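Local coordinates for protein CRISPR system Cmr subunit Cmr1-1 (Pyrococcus furiosus, PDB 4W8Z) that binds RNA and, together with Cmr6, caps the type III-B Cmr ribonucleoprotein complex, which serves CRISPR immunity against mobile genetic elements, at residues Lys62-Glu65 against Asn66-Gly70; Leu199-Thr202 against Gly203-Gly207. All coordinates share one frame; numbering follows the deposited sequence.

Contact 1: residues Lys62-Glu65 against Asn66-Gly70; sequences KEIE and NQVFG
The carbonyl oxygen of Glu65 is gripped by two backbone amides of the next turn: Phe69 N donates to Glu65 O at 2.8 Å in a nearly straight bond, and Val68 N adds a weak one at 3.3 Å. The same oxygen lies at the edge of the Phe69 ring, near its plane, with CD2 of Phe69 3.6 Å from Glu65 O. One and two residues earlier, Ile64 O accepts from Val68 N and Glu63 O from Gln67 N, both less straight. The bond from Asn66 N to Lys62 O is straight at hydrogen, yet its donor stands 40° out of the carbonyl plane. The amide carbon CG of Asn66 lies 3.4 Å from Lys62 O, and the two side chains cross at a slant, ND2 of Asn66 coming to 4.0 Å from CG of Lys62. On another side of the helix, CG2 of Ile64 meets CG2 of Val68 at 4.3 Å.

All this lies in the RAMP superfamily region, where Gly70, at positive phi, follows the end of helix 58-69. The Glu65 chain runs extended beyond CG, which is anti to the backbone N (chi1 174°). OE2 of Glu65 forms a salt bridge with Lys62 NZ at 3.3 Å, weak as a hydrogen bond, but the stronger partner is Arg43 of helix 38-54, paired with OE1. Arg47 makes a long, weak ion pair with OE2. A buried carboxylate among these cations probably stays ionised; Arg43, bonded also to Gly70 O, ties the C-terminal part of helix 58-69 to helix 38-54.

Contact 2: residues Leu199-Thr202 against Gly203-Gly207; sequences LDVT and GEILG
This is an i to i+4 contact within the last turns of helix 188-206, just before the chain leaves the helix at Gly207. Two side-chain pairs carry it. Val201 and Ile205 cross at an angle, CG1 of Val201 approaching CD1 of Ile205 to 3.6 Å, while Thr202 and Leu206 run next to each other in the same direction, CG2 of Thr202 being 4.1 Å from CD1 of Leu206. OG1 of Thr202 sits beside its own backbone N (chi1 -54°), where it bonds to the carbonyl oxygen of Val198, and leaves the methyl CG2 facing Leu206.

Beneath these side chains the helical bonding loosens toward the C-terminus. Ile205 N still meets Val201 O at 3.2 Å, nearly along the C=O axis, whereas the bond from Leu206 N to Thr202 O is weak at 3.4 Å. Leu206 N also bonds to Gly203 O at 3.1 Å, an i to i+3 bond as in a 3-10 turn.

The helix packs against two others: Thr202 and Leu206 reach helix 38-54 at Tyr53, Ala50 and Phe54, and Ile205 touches Lys140, Leu141 and Leu144 of helix 136-152.

Contacts 1 and 2 are the C-terminal ends of two helices, 58-69 and 188-206, with their centres about 16 Å apart and each some 21 to 22 Å from the centre of the chain, on the same side of it. They follow in series along the chain, contact 1 closing before contact 2 opens. They meet directly through methyl groups, CD1 of Ile64 packing 4.2 Å from CD2 of Leu206. Helix 38-54 is their common neighbour: Phe54 touches both Ile64 and Leu206, so one aromatic residue joins the two, and Phe46 of the same helix also touches Ile64.

Contact 1: residues Lys62-Glu65 against Asn66-Gly70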
loop_
_atom_site.group_PDB
_atom_site.type_symbol
_atom_site.label_atom_id
_atom_site.label_comp_id
_atom_site.label_asym_id
_atom_site.label_seq_id
_atom_site.Cartn_x
_atom_site.Cartn_y
_atom_site.Cartn_z
ATOM N N LYS A 62 3.528 11.928 -16.703
ATOM C CA LYS A 62 4.967 11.820 -16.493
ATOM C C LYS A 62 5.647 13.184 -16.506
ATOM O O LYS A 62 6.699 13.363 -15.894
ATOM C CB LYS A 62 5.597 10.917 -17.553
ATOM C CG LYS A 62 6.921 10.315 -17.126
ATOM C CD LYS A 62 6.733 9.488 -15.870
ATOM C CE LYS A 62 7.972 8.685 -15.533
ATOM N NZ LYS A 62 7.658 7.625 -14.536
ATOM N N GLU A 63 5.049 14.141 -17.208
ATOM C CA GLU A 63 5.577 15.498 -17.244
ATOM C C GLU A 63 5.491 16.147 -15.868
ATOM O O GLU A 63 6.475 16.687 -15.361
ATOM C CB GLU A 63 4.828 16.343 -18.277
ATOM C CG GLU A 63 5.067 15.919 -19.717
ATOM C CD GLU A 63 4.224 16.703 -20.706
ATOM O OE1 GLU A 63 4.221 16.341 -21.902
ATOM O OE2 GLU A 63 3.565 17.679 -20.287
ATOM N N ILE A 64 4.309 16.079 -15.264
ATOM C CA ILE A 64 4.084 16.673 -13.955
ATOM C C ILE A 64 4.842 15.917 -12.866
ATOM O O ILE A 64 5.384 16.528 -11.945
ATOM C CB ILE A 64 2.585 16.710 -13.608
ATOM C CG1 ILE A 64 1.787 17.221 -14.808
ATOM C CG2 ILE A 64 2.339 17.569 -12.370
ATOM C CD1 ILE A 64 0.548 18.004 -14.442
ATOM N N GLU A 65 4.887 14.590 -12.982
ATOM C CA GLU A 65 5.600 13.763 -12.008
ATOM C C GLU A 65 7.076 14.138 -11.926
ATOM O O GLU A 65 7.618 14.325 -10.835
ATOM C CB GLU A 65 5.476 12.277 -12.346
ATOM C CG GLU A 65 6.333 11.394 -11.449
ATOM C CD GLU A 65 6.418 9.963 -11.934
ATOM O OE1 GLU A 65 7.237 9.195 -11.384
ATOM O OE2 GLU A 65 5.667 9.606 -12.866
ATOM N N ASN A 66 7.724 14.240 -13.082
ATOM C CA ASN A 66 9.108 14.687 -13.133
ATOM C C ASN A 66 9.222 16.127 -12.657
ATOM O O ASN A 66 10.199 16.503 -12.012
ATOM C CB ASN A 66 9.672 14.554 -14.550
ATOM C CG ASN A 66 9.930 13.112 -14.941
ATOM O OD1 ASN A 66 10.132 12.251 -14.085
ATOM N ND2 ASN A 66 9.933 12.844 -16.243
ATOM N N GLN A 67 8.209 16.927 -12.964
ATOM C CA GLN A 67 8.222 18.338 -12.607
ATOM C C GLN A 67 8.164 18.526 -11.091
ATOM O O GLN A 67 8.661 19.521 -10.562
ATOM C CB GLN A 67 7.060 19.068 -13.279
ATOM C CG GLN A 67 7.338 20.529 -13.568
ATOM C CD GLN A 67 6.205 21.201 -14.320
ATOM O OE1 GLN A 67 5.172 20.585 -14.589
ATOM N NE2 GLN A 67 6.393 22.472 -14.665
ATOM N N VAL A 68 7.564 17.568 -10.392
ATOM C CA VAL A 68 7.490 17.627 -8.937
ATOM C C VAL A 68 8.660 16.890 -8.287
ATOM O O VAL A 68 9.336 17.433 -7.415
ATOM C CB VAL A 68 6.168 17.029 -8.405
ATOM C CG1 VAL A 68 6.153 17.049 -6.885
ATOM C CG2 VAL A 68 4.970 17.785 -8.962
ATOM N N PHE A 69 8.907 15.659 -8.725
ATOM C CA PHE A 69 9.878 14.795 -8.059
ATOM C C PHE A 69 11.254 14.745 -8.726
ATOM O O PHE A 69 12.178 14.126 -8.194
ATOM C CB PHE A 69 9.321 13.376 -7.958
ATOM C CG PHE A 69 8.190 13.232 -6.985
ATOM C CD1 PHE A 69 8.443 13.005 -5.642
ATOM C CD2 PHE A 69 6.872 13.318 -7.410
ATOM C CE1 PHE A 69 7.408 12.868 -4.740
ATOM C CE2 PHE A 69 5.831 13.180 -6.512
ATOM C CZ PHE A 69 6.100 12.952 -5.175
ATOM N N GLY A 70 11.395 15.383 -9.883
ATOM C CA GLY A 70 12.668 15.388 -10.585
ATOM C C GLY A 70 12.908 14.138 -11.413
ATOM O O GLY A 70 12.237 13.120 -11.235
#

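Contact 2: residues Leu199-Thr202 against Gly203-Gly207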
loop_
_atom_site.group_PDB
_atom_site.type_symbol
_atom_site.label_atom_id
_atom_site.label_comp_id
_atom_site.label_asym_id
_atom_site.label_seq_id
_atom_site.Cartn_x
_atom_site.Cartn_y
_atom_site.Cartn_z
ATOM N N LEU A 199 -9.461 13.585 -3.335
ATOM C CA LEU A 199 -9.762 13.455 -4.751
ATOM C C LEU A 199 -10.130 14.820 -5.324
ATOM O O LEU A 199 -9.507 15.286 -6.273
ATOM C CB LEU A 199 -10.894 12.453 -4.979
ATOM C CG LEU A 199 -10.930 11.857 -6.385
ATOM C CD1 LEU A 199 -9.771 10.882 -6.573
ATOM C CD2 LEU A 199 -12.277 11.193 -6.670
ATOM N N ASP A 200 -11.125 15.466 -4.720
ATOM C CA ASP A 200 -11.642 16.746 -5.199
ATOM C C ASP A 200 -10.596 17.856 -5.264
ATOM O O ASP A 200 -10.565 18.627 -6.221
ATOM C CB ASP A 200 -12.802 17.200 -4.315
ATOM C CG ASP A 200 -14.044 16.364 -4.513
ATOM O OD1 ASP A 200 -14.224 15.822 -5.621
ATOM O OD2 ASP A 200 -14.844 16.254 -3.561
ATOM N N VAL A 201 -9.745 17.941 -4.249
ATOM C CA VAL A 201 -8.727 18.986 -4.193
ATOM C C VAL A 201 -7.622 18.792 -5.238
ATOM O O VAL A 201 -7.218 19.746 -5.907
ATOM C CB VAL A 201 -8.098 19.058 -2.788
ATOM C CG1 VAL A 201 -6.737 19.717 -2.836
ATOM C CG2 VAL A 201 -9.013 19.810 -1.849
ATOM N N THR A 202 -7.154 17.556 -5.384
ATOM C CA THR A 202 -6.058 17.236 -6.296
ATOM C C THR A 202 -6.344 17.694 -7.722
ATOM O O THR A 202 -5.452 18.184 -8.415
ATOM C CB THR A 202 -5.768 15.720 -6.305
ATOM O OG1 THR A 202 -5.535 15.270 -4.965
ATOM C CG2 THR A 202 -4.548 15.408 -7.158
ATOM N N GLY A 203 -7.594 17.548 -8.151
ATOM C CA GLY A 203 -7.999 17.993 -9.471
ATOM C C GLY A 203 -7.827 19.490 -9.650
ATOM O O GLY A 203 -7.291 19.945 -10.662
ATOM N N GLU A 204 -8.281 20.253 -8.657
ATOM C CA GLU A 204 -8.209 21.711 -8.692
ATOM C C GLU A 204 -6.775 22.209 -8.838
ATOM O O GLU A 204 -6.501 23.115 -9.622
ATOM C CB GLU A 204 -8.849 22.303 -7.429
ATOM C CG GLU A 204 -10.368 22.212 -7.400
ATOM C CD GLU A 204 -10.959 22.620 -6.061
ATOM O OE1 GLU A 204 -10.235 23.237 -5.249
ATOM O OE2 GLU A 204 -12.148 22.314 -5.820
ATOM N N ILE A 205 -5.863 21.596 -8.094
ATOM C CA ILE A 205 -4.461 21.998 -8.100
ATOM C C ILE A 205 -3.813 21.764 -9.471
ATOM O O ILE A 205 -2.831 22.417 -9.825
ATOM C CB ILE A 205 -3.675 21.242 -6.995
ATOM C CG1 ILE A 205 -4.324 21.480 -5.627
ATOM C CG2 ILE A 205 -2.220 21.669 -6.956
ATOM C CD1 ILE A 205 -3.672 20.716 -4.497
ATOM N N LEU A 206 -4.390 20.853 -10.250
ATOM C CA LEU A 206 -3.855 20.512 -11.568
ATOM C C LEU A 206 -4.603 21.204 -12.711
ATOM O O LEU A 206 -4.146 21.196 -13.854
ATOM C CB LEU A 206 -3.902 18.996 -11.778
ATOM C CG LEU A 206 -3.208 18.087 -10.762
ATOM C CD1 LEU A 206 -3.669 16.651 -10.947
ATOM C CD2 LEU A 206 -1.697 18.179 -10.885
ATOM N N GLY A 207 -5.752 21.795 -12.401
ATOM C CA GLY A 207 -6.609 22.379 -13.417
ATOM C C GLY A 207 -7.939 21.650 -13.472
ATOM O O GLY A 207 -8.967 22.178 -13.047
#